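Local structure of putative extracellular solute-binding protein (Bordetella bronchiseptica, 4P56) at residues A[150-156]-A[222-228]; A[158-164]-A[299-303]. The protein probably serves as the periplasmic solute-binding component of a TRAP transporter and binds mandelate. All coordinates share one frame; numbering follows the deposited sequence.

Contact 1. Residues A[150-156]-A[222-228]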
loop_
_atom_site.group_PDB
_atom_site.type_symbol
_atom_site.label_atom_id
_atom_site.label_comp_id
_atom_site.label_asym_id
_atom_site.label_seq_id
_atom_site.Cartn_x
_atom_site.Cartn_y
_atom_site.Cartn_z
ATOM N N ILE A 150 -9.094 7.229 -0.392
ATOM C CA ILE A 150 -10.106 8.238 -0.670
ATOM C C ILE A 150 -10.743 7.962 -2.022
ATOM O O ILE A 150 -10.083 7.466 -2.933
ATOM C CB ILE A 150 -9.443 9.613 -0.729
ATOM C CG1 ILE A 150 -8.914 9.966 0.665
ATOM C CG2 ILE A 150 -10.455 10.643 -1.244
ATOM C CD1 ILE A 150 -8.075 11.249 0.735
ATOM N N ALA A 151 -12.025 8.281 -2.164
ATOM C CA ALA A 151 -12.664 8.148 -3.452
ATOM C C ALA A 151 -12.593 9.469 -4.220
ATOM O O ALA A 151 -13.343 10.410 -3.928
ATOM C CB ALA A 151 -14.132 7.698 -3.292
ATOM N N PHE A 152 -11.707 9.524 -5.214
ATOM C CA PHE A 152 -11.559 10.718 -6.051
ATOM C C PHE A 152 -12.276 10.546 -7.389
ATOM O O PHE A 152 -12.164 9.493 -8.050
ATOM C CB PHE A 152 -10.090 10.972 -6.377
ATOM C CG PHE A 152 -9.245 11.349 -5.207
ATOM C CD1 PHE A 152 -9.349 12.603 -4.630
ATOM C CD2 PHE A 152 -8.290 10.461 -4.717
ATOM C CE1 PHE A 152 -8.542 12.973 -3.572
ATOM C CE2 PHE A 152 -7.463 10.837 -3.645
ATOM C CZ PHE A 152 -7.581 12.085 -3.081
ATOM N N THR A 153 -12.983 11.590 -7.820
ATOM C CA THR A 153 -13.610 11.560 -9.137
ATOM C C THR A 153 -13.427 12.873 -9.884
ATOM O O THR A 153 -13.253 13.941 -9.294
ATOM C CB THR A 153 -15.087 11.317 -9.047
ATOM O OG1 THR A 153 -15.643 12.274 -8.150
ATOM C CG2 THR A 153 -15.366 9.918 -8.552
ATOM N N THR A 154 -13.508 12.773 -11.199
ATOM C CA THR A 154 -13.226 13.898 -12.072
ATOM C C THR A 154 -14.394 14.875 -12.040
ATOM O O THR A 154 -14.185 16.057 -11.834
ATOM C CB THR A 154 -12.950 13.407 -13.486
ATOM O OG1 THR A 154 -11.779 12.574 -13.461
ATOM C CG2 THR A 154 -12.772 14.583 -14.459
ATOM N N SER A 155 -15.623 14.385 -12.189
ATOM C CA SER A 155 -16.764 15.285 -12.325
ATOM C C SER A 155 -18.018 14.845 -11.565
ATOM O O SER A 155 -19.020 15.558 -11.537
ATOM C CB SER A 155 -17.106 15.424 -13.805
ATOM O OG SER A 155 -17.549 14.173 -14.315
ATOM N N LYS A 156 -17.974 13.676 -10.945
ATOM C CA LYS A 156 -19.167 13.121 -10.324
ATOM C C LYS A 156 -18.986 13.009 -8.822
ATOM O O LYS A 156 -18.176 12.220 -8.357
ATOM C CB LYS A 156 -19.452 11.738 -10.906
ATOM C CG LYS A 156 -19.809 11.778 -12.381
ATOM C CD LYS A 156 -20.093 10.377 -12.933
ATOM C CE LYS A 156 -20.684 10.448 -14.343
ATOM N NZ LYS A 156 -19.720 11.005 -15.350
ATOM N N ILE A 222 -7.272 17.742 -12.687
ATOM C CA ILE A 222 -8.314 16.930 -13.315
ATOM C C ILE A 222 -9.417 16.565 -12.310
ATOM O O ILE A 222 -10.613 16.701 -12.579
ATOM C CB ILE A 222 -7.729 15.604 -13.815
ATOM C CG1 ILE A 222 -6.706 15.842 -14.938
ATOM C CG2 ILE A 222 -8.839 14.695 -14.284
ATOM C CD1 ILE A 222 -5.860 14.601 -15.237
ATOM N N ILE A 223 -8.993 16.041 -11.173
ATOM C CA ILE A 223 -9.906 15.629 -10.114
ATOM C C ILE A 223 -10.577 16.865 -9.497
ATOM O O ILE A 223 -9.895 17.791 -9.074
ATOM C CB ILE A 223 -9.154 14.854 -9.017
ATOM C CG1 ILE A 223 -8.592 13.532 -9.555
ATOM C CG2 ILE A 223 -10.037 14.596 -7.798
ATOM C CD1 ILE A 223 -9.633 12.529 -10.046
ATOM N N ARG A 224 -11.908 16.875 -9.456
ATOM C CA ARG A 224 -12.652 17.961 -8.815
ATOM C C ARG A 224 -13.492 17.531 -7.604
ATOM O O ARG A 224 -14.190 18.354 -7.016
ATOM C CB ARG A 224 -13.598 18.649 -9.816
ATOM C CG ARG A 224 -12.937 19.095 -11.105
ATOM C CD ARG A 224 -11.841 20.123 -10.868
ATOM N NE ARG A 224 -12.303 21.250 -10.064
ATOM C CZ ARG A 224 -12.764 22.412 -10.538
ATOM N NH1 ARG A 224 -12.839 22.657 -11.848
ATOM N NH2 ARG A 224 -13.146 23.350 -9.680
ATOM N N HIS A 225 -13.441 16.250 -7.250
ATOM C CA HIS A 225 -14.316 15.718 -6.208
ATOM C C HIS A 225 -13.576 14.677 -5.397
ATOM O O HIS A 225 -12.800 13.890 -5.941
ATOM C CB HIS A 225 -15.555 15.088 -6.834
ATOM C CG HIS A 225 -16.365 16.042 -7.664
ATOM N ND1 HIS A 225 -17.372 16.825 -7.142
ATOM C CD2 HIS A 225 -16.320 16.326 -8.988
ATOM C CE1 HIS A 225 -17.903 17.560 -8.104
ATOM N NE2 HIS A 225 -17.273 17.288 -9.231
ATOM N N ALA A 226 -13.781 14.700 -4.091
ATOM C CA ALA A 226 -13.179 13.701 -3.212
ATOM C C ALA A 226 -14.116 13.414 -2.053
ATOM O O ALA A 226 -14.653 14.353 -1.441
ATOM C CB ALA A 226 -11.830 14.206 -2.663
ATOM N N THR A 227 -14.261 12.135 -1.714
ATOM C CA THR A 227 -15.026 11.730 -0.531
ATOM C C THR A 227 -14.139 10.931 0.382
ATOM O O THR A 227 -13.559 9.933 -0.015
ATOM C CB THR A 227 -16.270 10.915 -0.904
ATOM O OG1 THR A 227 -17.115 11.746 -1.718
ATOM C CG2 THR A 227 -17.034 10.480 0.369
ATOM N N GLU A 228 -14.001 11.418 1.603
ATOM C CA GLU A 228 -13.159 10.781 2.593
ATOM C C GLU A 228 -14.040 9.999 3.533
ATOM O O GLU A 228 -15.202 10.331 3.730
ATOM C CB GLU A 228 -12.383 11.819 3.386
ATOM C CG GLU A 228 -11.411 12.640 2.567
ATOM C CD GLU A 228 -10.631 13.559 3.459
ATOM O OE1 GLU A 228 -11.085 14.697 3.659
ATOM O OE2 GLU A 228 -9.596 13.122 4.024
#

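Contact 2. Residues A[158-164]-A[299-303]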
loop_
_atom_site.group_PDB
_atom_site.type_symbol
_atom_site.label_atom_id
_atom_site.label_comp_id
_atom_site.label_asym_id
_atom_site.label_seq_id
_atom_site.Cartn_x
_atom_site.Cartn_y
_atom_site.Cartn_z
ATOM N N VAL A 158 -19.503 11.972 -4.967
ATOM C CA VAL A 158 -19.921 10.749 -4.296
ATOM C C VAL A 158 -20.416 11.095 -2.900
ATOM O O VAL A 158 -19.623 11.259 -1.977
ATOM C CB VAL A 158 -18.769 9.722 -4.172
ATOM C CG1 VAL A 158 -19.276 8.440 -3.490
ATOM C CG2 VAL A 158 -18.187 9.394 -5.535
ATOM N N LYS A 159 -21.732 11.197 -2.755
ATOM C CA LYS A 159 -22.353 11.544 -1.489
ATOM C C LYS A 159 -23.339 10.475 -0.995
ATOM O O LYS A 159 -23.625 10.423 0.187
ATOM C CB LYS A 159 -23.059 12.898 -1.618
ATOM C CG LYS A 159 -22.079 14.069 -1.800
ATOM C CD LYS A 159 -22.789 15.390 -2.119
ATOM C CE LYS A 159 -23.078 15.515 -3.602
ATOM N NZ LYS A 159 -23.790 16.779 -3.976
ATOM N N GLN A 160 -23.846 9.632 -1.897
ATOM C CA GLN A 160 -24.714 8.515 -1.502
ATOM C C GLN A 160 -24.288 7.257 -2.253
ATOM O O GLN A 160 -23.629 7.352 -3.283
ATOM C CB GLN A 160 -26.164 8.825 -1.799
ATOM C CG GLN A 160 -26.472 8.770 -3.285
ATOM C CD GLN A 160 -27.833 9.346 -3.627
ATOM O OE1 GLN A 160 -28.863 8.702 -3.421
ATOM N NE2 GLN A 160 -27.844 10.570 -4.152
ATOM N N ILE A 161 -24.648 6.086 -1.734
ATOM C CA ILE A 161 -24.083 4.819 -2.234
ATOM C C ILE A 161 -24.330 4.682 -3.744
ATOM O O ILE A 161 -23.470 4.202 -4.489
ATOM C CB ILE A 161 -24.630 3.595 -1.437
ATOM C CG1 ILE A 161 -23.963 2.274 -1.876
ATOM C CG2 ILE A 161 -26.126 3.470 -1.603
ATOM C CD1 ILE A 161 -22.565 2.098 -1.387
ATOM N N GLY A 162 -25.493 5.142 -4.193
ATOM C CA GLY A 162 -25.864 5.033 -5.586
ATOM C C GLY A 162 -24.945 5.800 -6.527
ATOM O O GLY A 162 -24.881 5.471 -7.706
ATOM N N ASP A 163 -24.224 6.792 -6.013
ATOM C CA ASP A 163 -23.323 7.601 -6.840
ATOM C C ASP A 163 -22.137 6.797 -7.397
ATOM O O ASP A 163 -21.542 7.186 -8.406
ATOM C CB ASP A 163 -22.794 8.823 -6.063
ATOM C CG ASP A 163 -23.877 9.854 -5.754
ATOM O OD1 ASP A 163 -24.896 9.921 -6.483
ATOM O OD2 ASP A 163 -23.694 10.627 -4.789
ATOM N N PHE A 164 -21.789 5.677 -6.760
ATOM C CA PHE A 164 -20.717 4.830 -7.287
ATOM C C PHE A 164 -21.138 4.048 -8.518
ATOM O O PHE A 164 -20.275 3.533 -9.260
ATOM C CB PHE A 164 -20.283 3.781 -6.262
ATOM C CG PHE A 164 -19.398 4.302 -5.154
ATOM C CD1 PHE A 164 -18.102 4.695 -5.403
ATOM C CD2 PHE A 164 -19.846 4.297 -3.838
ATOM C CE1 PHE A 164 -17.275 5.139 -4.345
ATOM C CE2 PHE A 164 -19.035 4.737 -2.806
ATOM C CZ PHE A 164 -17.752 5.145 -3.064
ATOM N N LEU A 299 -23.904 6.814 4.120
ATOM C CA LEU A 299 -22.997 6.294 3.097
ATOM C C LEU A 299 -22.024 5.270 3.664
ATOM O O LEU A 299 -21.795 4.230 3.061
ATOM C CB LEU A 299 -22.242 7.438 2.450
ATOM C CG LEU A 299 -21.142 7.058 1.475
ATOM C CD1 LEU A 299 -21.677 6.204 0.344
ATOM C CD2 LEU A 299 -20.528 8.359 0.944
ATOM N N ILE A 300 -21.449 5.583 4.819
ATOM C CA ILE A 300 -20.578 4.666 5.526
ATOM C C ILE A 300 -21.308 3.345 5.777
ATOM O O ILE A 300 -20.791 2.275 5.464
ATOM C CB ILE A 300 -20.122 5.286 6.875
ATOM C CG1 ILE A 300 -19.141 6.456 6.635
ATOM C CG2 ILE A 300 -19.474 4.235 7.785
ATOM C CD1 ILE A 300 -18.962 7.351 7.868
ATOM N N GLU A 301 -22.531 3.410 6.296
ATOM C CA GLU A 301 -23.245 2.175 6.616
ATOM C C GLU A 301 -23.570 1.364 5.369
ATOM O O GLU A 301 -23.488 0.130 5.386
ATOM C CB GLU A 301 -24.507 2.469 7.437
ATOM C CG GLU A 301 -24.182 2.752 8.893
ATOM C CD GLU A 301 -23.336 1.633 9.504
ATOM O OE1 GLU A 301 -23.761 0.452 9.408
ATOM O OE2 GLU A 301 -22.245 1.934 10.050
ATOM N N ALA A 302 -23.902 2.052 4.279
ATOM C CA ALA A 302 -24.162 1.374 3.019
ATOM C C ALA A 302 -22.902 0.674 2.523
ATOM O O ALA A 302 -22.971 -0.449 2.013
ATOM C CB ALA A 302 -24.671 2.355 1.985
ATOM N N VAL A 303 -21.747 1.308 2.693
ATOM C CA VAL A 303 -20.485 0.651 2.315
ATOM C C VAL A 303 -20.146 -0.521 3.240
ATOM O O VAL A 303 -19.679 -1.568 2.789
ATOM C CB VAL A 303 -19.312 1.642 2.226
ATOM C CG1 VAL A 303 -18.011 0.892 1.906
ATOM C CG2 VAL A 303 -19.587 2.689 1.144
#

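Contact 1. Residues A[150-156]-A[222-228]
Phe152 and Ala226 meet as an antiparallel non-hydrogen-bonded pair, and the methyl of Ala226 lies against one ortho carbon of the ring, CB to Phe152 CD1 3.5 Å. Ile223 crosses Phe152 at about a right angle and brings its CG2 to the same CD1 at 3.8 Å, both groups approaching obliquely. One face of that ring is covered from within its own strand by Ile150 CG2, 3.6 Å above the plane and over its centre. This branch stands anti to the backbone N of Ile150 (CG1 at chi1 -66°), and it also touches the carbonyl oxygen of Thr227.

On the other face of the sheet Thr153 pairs with His225. Thr153 OG1 lies between its backbone N and carbonyl carbon (chi1 53°), placing it 3.1 Å from His225 CB; it donates to Lys156 O from above the carbonyl plane, at an unusually short 2.5 Å. Thr154 O lies at the imidazole edge near the ring plane, His225 CD2 comes 3.4 Å from Ser155 C, and Lys156 C stands above one face, offset toward the rim. Ala151 and Thr227 exchange backbone bonds in both directions, and Thr153 N reaches His225 O at 3.0 Å. Thr153 O then accepts from Arg224 N at 3.2 Å and, weakly, from His225 N; both residues face Thr153, a classic beta bulge.

Glu228 forms a salt bridge with Arg282, and Arg224 NH2 bonds to Glu289 O. Backbone bonds set the register, while side chains pack apolar around Phe152, about 9 Å from bound (R)-mandelic acid.

Contact 2. Residues A[158-164]-A[299-303]
Asp163 OD2 is gripped by two consecutive backbone amides, in a turn that also carries Ile161, which meets the helix segment 299-303. Lys159 N donates to Asp163 OD2 at 2.9 Å, nearly straight at 168° and on the anti lone pair; Gln160 N, at 3.1 Å from the same Asp163 OD2, comes from above the carboxylate plane. The two approaches differ in direction, which should restrict rotation of the carboxylate. Asp163 N also bonds to Gln160 O, closing the turn.

Across the interface all the contacts are van der Waals. Ile161 CB sits against Ala302 CB at 3.6 Å. CG1 of Ile161 is anti to the backbone N (chi1 -176°), and with chi2 at 75° this leaves CD1 against both Ala302 CB and Val303 CG2, 4.0 Å from each. Leu299 sets its two methyls side by side against the loop backbone: CD1 approaches Ile161 N at 3.6 Å, and CD2 approaches Lys159 O at 3.8 Å. Phe164 contributes at longer range, its CE2 lying 4.4 Å from Leu299 CD1 in an oblique approach, while Val158 CG1, from the same loop, lies over one face of the ring, offset toward its rim.

Leu299 N bonds to Asp296 OD1 just ahead of the segment, and Val303 also touches Phe109. The contact thus packs one side of helix 297-307, which follows strand 291-294, against the loop joining strand 149-153 to strand 168-171 of the mixed sheet.

Overall arrangement
Contact 1 and contact 2 have centres 14 Å apart and adjoin each other on the same side of the chain's centre. Their segments alternate along the chain: 150-156, 158-164, 222-228, then 299-303. Contact 1 lies within the mixed sheet, where strand 225-228 sits between strands 149-153 and 291-294; contact 2 joins the loop leaving strand 149-153 to the helix following strand 291-294. Thr227 OG1 and Val158 O, 2.6 Å apart, form a probable hydrogen bond between them, with Thr227 CG2 packing on Leu299 CD2. Distant parts of the family 7 solute-binding sequence are thereby brought together at one edge region of the sheet.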